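Long-range contacts in geranylgeranyl pyrophosphate synthase (Geoglobus acetivorans, PDB 5JFQ), which catalyses successive additions of isopentenyl diphosphate to dimethylallyl diphosphate, giving mainly geranylgeranyl diphosphate and smaller amounts of farnesyl diphosphate: residues W202-Y207 and E292-N297; E167-V172 and S208-Q213. All coordinates share one frame; numbering follows the deposited sequence.

Contact 1: W202-Y207 and E292-N297; sequences WNYGIY and EMAKKN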
# COMPACT_ATOMS: atom_id res chain seq x y z
N TRP B 202 6.15 7.83 21.70
CA TRP B 202 4.93 7.22 21.19
C TRP B 202 3.71 7.84 21.85
O TRP B 202 2.89 8.48 21.19
CB TRP B 202 5.00 5.71 21.43
CG TRP B 202 3.84 4.86 20.91
CD1 TRP B 202 2.99 4.09 21.65
CD2 TRP B 202 3.45 4.65 19.53
NE1 TRP B 202 2.09 3.45 20.84
CE2 TRP B 202 2.36 3.77 19.54
CE3 TRP B 202 3.92 5.14 18.31
CZ2 TRP B 202 1.73 3.36 18.37
CZ3 TRP B 202 3.30 4.73 17.16
CH2 TRP B 202 2.21 3.85 17.19
N ASN B 203 3.60 7.67 23.18
CA ASN B 203 2.43 8.17 23.89
C ASN B 203 2.20 9.65 23.62
O ASN B 203 1.06 10.09 23.40
CB ASN B 203 2.59 7.91 25.39
CG ASN B 203 2.22 6.49 25.78
OD1 ASN B 203 1.93 5.66 24.92
ND2 ASN B 203 2.21 6.21 27.07
N TYR B 204 3.27 10.44 23.58
CA TYR B 204 3.14 11.85 23.22
C TYR B 204 2.46 12.00 21.86
O TYR B 204 1.53 12.80 21.70
CB TYR B 204 4.50 12.52 23.21
CG TYR B 204 4.52 13.82 22.46
CD1 TYR B 204 4.18 15.00 23.08
CD2 TYR B 204 4.90 13.86 21.13
CE1 TYR B 204 4.22 16.21 22.39
CE2 TYR B 204 4.94 15.05 20.43
CZ TYR B 204 4.60 16.22 21.07
OH TYR B 204 4.63 17.40 20.37
N GLY B 205 2.92 11.24 20.86
CA GLY B 205 2.39 11.41 19.52
C GLY B 205 0.93 11.01 19.42
O GLY B 205 0.14 11.68 18.76
N ILE B 206 0.55 9.91 20.06
CA ILE B 206 -0.84 9.49 20.01
C ILE B 206 -1.72 10.54 20.65
O ILE B 206 -2.71 11.00 20.05
CB ILE B 206 -1.02 8.13 20.71
CG1 ILE B 206 -0.37 7.03 19.87
CG2 ILE B 206 -2.48 7.86 20.96
CD1 ILE B 206 0.78 6.41 20.58
N TYR B 207 -1.39 10.92 21.88
CA TYR B 207 -2.23 11.87 22.60
C TYR B 207 -2.32 13.18 21.86
O TYR B 207 -3.40 13.75 21.72
CB TYR B 207 -1.69 12.05 24.02
CG TYR B 207 -1.73 10.76 24.79
CD1 TYR B 207 -2.71 9.82 24.52
CD2 TYR B 207 -0.78 10.47 25.76
CE1 TYR B 207 -2.76 8.64 25.20
CE2 TYR B 207 -0.83 9.28 26.45
CZ TYR B 207 -1.82 8.37 26.16
OH TYR B 207 -1.89 7.17 26.83
N GLU B 292 -2.19 17.50 27.42
CA GLU B 292 -1.45 17.48 28.67
C GLU B 292 -0.85 16.10 28.92
O GLU B 292 0.32 15.99 29.29
CB GLU B 292 -2.36 17.91 29.82
CG GLU B 292 -2.79 19.36 29.69
CD GLU B 292 -1.60 20.32 29.78
OE1 GLU B 292 -0.88 20.24 30.80
OE2 GLU B 292 -1.40 21.13 28.84
N MET B 293 -1.62 15.04 28.66
CA MET B 293 -1.08 13.69 28.74
C MET B 293 0.10 13.50 27.80
O MET B 293 0.96 12.64 28.05
CB MET B 293 -2.17 12.67 28.44
CG MET B 293 -2.33 11.58 29.49
SD MET B 293 -3.63 10.39 29.03
CE MET B 293 -4.97 11.48 28.53
N ALA B 294 0.16 14.27 26.71
CA ALA B 294 1.31 14.21 25.83
C ALA B 294 2.52 14.88 26.47
O ALA B 294 3.62 14.30 26.50
CB ALA B 294 0.97 14.87 24.49
N LYS B 295 2.34 16.10 26.99
CA LYS B 295 3.43 16.79 27.67
C LYS B 295 3.94 15.97 28.85
O LYS B 295 5.11 15.58 28.89
CB LYS B 295 2.97 18.17 28.15
CG LYS B 295 2.56 19.12 27.06
CD LYS B 295 1.47 20.03 27.60
CE LYS B 295 1.10 21.11 26.61
NZ LYS B 295 0.10 22.03 27.21
N LYS B 296 3.06 15.68 29.81
CA LYS B 296 3.46 14.91 30.98
C LYS B 296 4.09 13.60 30.59
O LYS B 296 4.82 13.00 31.40
CB LYS B 296 2.26 14.66 31.89
N ASN B 297 3.84 13.12 29.37
CA ASN B 297 4.54 11.95 28.88
C ASN B 297 5.92 12.33 28.37
O ASN B 297 6.91 11.63 28.63
CB ASN B 297 3.73 11.27 27.79
CG ASN B 297 3.71 9.78 27.95
OD1 ASN B 297 4.70 9.11 27.66
ND2 ASN B 297 2.61 9.24 28.44

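Contact 2: E167-V172 and S208-Q213; sequences EYLEMV and SGIGFQ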
# COMPACT_ATOMS: atom_id res chain seq x y z
N GLU B 167 -15.03 3.10 21.85
CA GLU B 167 -14.87 2.70 20.45
C GLU B 167 -14.41 3.88 19.60
O GLU B 167 -13.46 3.76 18.83
CB GLU B 167 -16.17 2.15 19.87
CG GLU B 167 -17.04 1.35 20.79
CD GLU B 167 -18.35 1.02 20.12
OE1 GLU B 167 -18.39 1.09 18.87
OE2 GLU B 167 -19.33 0.71 20.84
N TYR B 168 -15.09 5.02 19.74
CA TYR B 168 -14.73 6.18 18.94
C TYR B 168 -13.29 6.60 19.21
O TYR B 168 -12.57 6.99 18.29
CB TYR B 168 -15.67 7.35 19.24
CG TYR B 168 -15.13 8.69 18.81
CD1 TYR B 168 -14.35 9.46 19.66
CD2 TYR B 168 -15.39 9.18 17.53
CE1 TYR B 168 -13.84 10.68 19.26
CE2 TYR B 168 -14.88 10.40 17.13
CZ TYR B 168 -14.11 11.15 18.00
OH TYR B 168 -13.60 12.36 17.61
N LEU B 169 -12.86 6.55 20.47
CA LEU B 169 -11.53 7.03 20.80
C LEU B 169 -10.46 6.01 20.43
O LEU B 169 -9.32 6.38 20.16
CB LEU B 169 -11.44 7.40 22.28
CG LEU B 169 -12.00 8.77 22.66
CD1 LEU B 169 -11.83 9.00 24.14
CD2 LEU B 169 -11.35 9.90 21.87
N GLU B 170 -10.81 4.72 20.42
CA GLU B 170 -9.89 3.75 19.85
C GLU B 170 -9.75 3.96 18.35
O GLU B 170 -8.66 3.78 17.79
CB GLU B 170 -10.35 2.32 20.16
CG GLU B 170 -9.33 1.26 19.76
CD GLU B 170 -7.92 1.61 20.24
OE1 GLU B 170 -7.78 2.12 21.37
OE2 GLU B 170 -6.95 1.37 19.47
N MET B 171 -10.83 4.38 17.69
CA MET B 171 -10.77 4.67 16.26
C MET B 171 -9.87 5.86 15.99
O MET B 171 -9.06 5.83 15.06
CB MET B 171 -12.16 4.91 15.70
CG MET B 171 -12.17 5.24 14.22
SD MET B 171 -11.88 6.99 13.90
CE MET B 171 -13.30 7.74 14.73
N VAL B 172 -10.01 6.93 16.77
CA VAL B 172 -9.17 8.10 16.53
C VAL B 172 -7.72 7.76 16.81
O VAL B 172 -6.81 8.24 16.12
CB VAL B 172 -9.66 9.32 17.34
CG1 VAL B 172 -9.46 9.10 18.81
CG2 VAL B 172 -8.87 10.54 16.95
N SER B 208 -1.19 13.65 21.33
CA SER B 208 -1.26 14.83 20.49
C SER B 208 -2.21 14.61 19.32
O SER B 208 -2.95 15.52 18.93
CB SER B 208 0.13 15.19 20.00
OG SER B 208 1.02 15.21 21.10
N GLY B 209 -2.26 13.38 18.79
CA GLY B 209 -3.15 13.12 17.67
C GLY B 209 -4.61 13.21 18.06
O GLY B 209 -5.39 13.92 17.42
N ILE B 210 -4.99 12.51 19.12
CA ILE B 210 -6.39 12.50 19.54
C ILE B 210 -6.86 13.91 19.86
O ILE B 210 -7.85 14.39 19.31
CB ILE B 210 -6.57 11.56 20.73
CG1 ILE B 210 -6.14 10.16 20.28
CG2 ILE B 210 -8.01 11.60 21.22
CD1 ILE B 210 -6.01 9.16 21.38
N GLY B 211 -6.15 14.60 20.75
CA GLY B 211 -6.45 16.00 20.98
C GLY B 211 -6.50 16.81 19.70
O GLY B 211 -7.41 17.61 19.49
N PHE B 212 -5.52 16.60 18.82
CA PHE B 212 -5.50 17.31 17.54
C PHE B 212 -6.75 16.99 16.74
O PHE B 212 -7.25 17.85 16.01
CB PHE B 212 -4.25 16.93 16.75
CG PHE B 212 -4.24 17.41 15.35
CD1 PHE B 212 -3.94 18.72 15.05
CD2 PHE B 212 -4.50 16.53 14.31
CE1 PHE B 212 -3.91 19.16 13.73
CE2 PHE B 212 -4.47 16.97 12.99
CZ PHE B 212 -4.18 18.28 12.71
N GLN B 213 -7.27 15.77 16.87
CA GLN B 213 -8.48 15.41 16.15
C GLN B 213 -9.70 16.08 16.76
O GLN B 213 -10.50 16.71 16.06
CB GLN B 213 -8.66 13.89 16.15
CG GLN B 213 -9.90 13.45 15.38
CD GLN B 213 -9.79 13.74 13.90
OE1 GLN B 213 -8.81 13.36 13.25
NE2 GLN B 213 -10.79 14.43 13.35

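Contact 1: W202-Y207 and E292-N297
Tyr-207 and Met-293 form a Met-aromatic contact between two nearly antiparallel helices of the all-helical polyprenyl synthase fold. SD of Met-293 lies over one face of the phenol ring, 4.1 Å from the ring centroid and 18° off its normal. The sulfur sits nearer the rim than the middle, close to CE2 and CZ. The methionine chain bends at its last torsion, and its CB also packs on Tyr-207 CD2 at 3.7 Å. CG of Tyr-207 is anti to the carbonyl carbon (chi1 -62°), which brings the ring up against Met-293. The side-chain amide of Asn-297 meets the edge of the same ring with its plane turned well away from the ring plane. With an alanine here instead of Tyr-207, the Met-293 sulfur would probably lose its aromatic face, and a gap would be likely beside Asn-297.

One turn earlier, Asn-203 CB lies 3.4 Å from Asn-297 CG. Ala-294 fills the space between the two tyrosines. Its CB lies 3.5 Å from Tyr-204 CD1 and 3.9 Å from Tyr-207 CB. This small residue suits the close spacing of the axes, 7.8 Å at an angle of 165°. Here the backbones come together, with the CA atoms of Tyr-204 and Ala-294 4.0 Å apart.

Further out, helix 305-316 covers Tyr-204 through Leu-313 and Ala-314. Lys-295 touches Val-311 and makes a salt bridge to Asp-315 on that helix. The buried Tyr-204 ring is held at its far end by a hydrogen bond between its OH and the backbone O of Leu-310.

Contact 2: E167-V172 and S208-Q213
Val-172 overlaps Ile-210 and Gln-213 with its two methyl branches. CG1 meets the isoleucine and lies 3.8 Å from Ile-210 CG2. CG2 turns to the glutamine and rests 3.5 Å from Gln-213 CB, with Gln-213 CG equally near. The valine rotamer makes this division possible: CG1 stands between the backbone N and the carbonyl carbon (chi1 67°), while CG2 is anti to the N. The valine thus fills the space between two residues almost one turn apart on the other helix.

Leu-169, one turn earlier, adds another methyl: its CD2 lies 3.8 Å from Ile-210 CG2. The two side chains cross at about a right angle. Ile-210 CG2 therefore packs against both Leu-169 and Val-172. The Tyr-168 hydroxyl comes only loosely up to Gln-213 CG, at 4.5 Å.

No hydrogen bond joins the two segments, and their contact is essentially apolar. The aliphatic part of Gln-213 packs on Val-172, and a bend at chi2 (66°) turns the amide off the line of the chain. Its NE2 bonds to OD1 of Asp-217, part of the DDLLD sequence that forms the second aspartate-rich motif of this family. Its OE1 has a weak hydrogen bond to Thr-176 OG1. By similarity, Gln-213 and Thr-176 both bind dimethylallyl diphosphate, so this packing lies directly beside the probable allylic substrate site.

The helix segments cross steeply, at 113°, with axes 10.2 Å apart. Tyr-290 of helix 280-298 touches both Leu-169 and Ile-210. Met-171 packs on helix 130-159, and Tyr-168 on helix 242-249, so this crossing lies within the helical core.

In the fold
Both contacts use helix 195-221, on consecutive stretches: residues 202-207 serve contact 1 and residues 208-213 serve contact 2. Their centres lie 12 Å apart. In chain order the segments alternate: 167-172, 202-207, 208-213, 292-297. Helix 195-221 packs on helix 165-190 at a steep crossing and on helix 280-298 nearly antiparallel. The contacts touch where Ala-294 CB packs on Ser-208 OG at 3.4 Å. Contact 1 is partly buried and farther from the chain centre, whereas contact 2 is buried and includes Gln-213, which by similarity binds dimethylallyl diphosphate. One helix thus carries, in successive turns, packing against helix 280-298 and a residue of the probable substrate site.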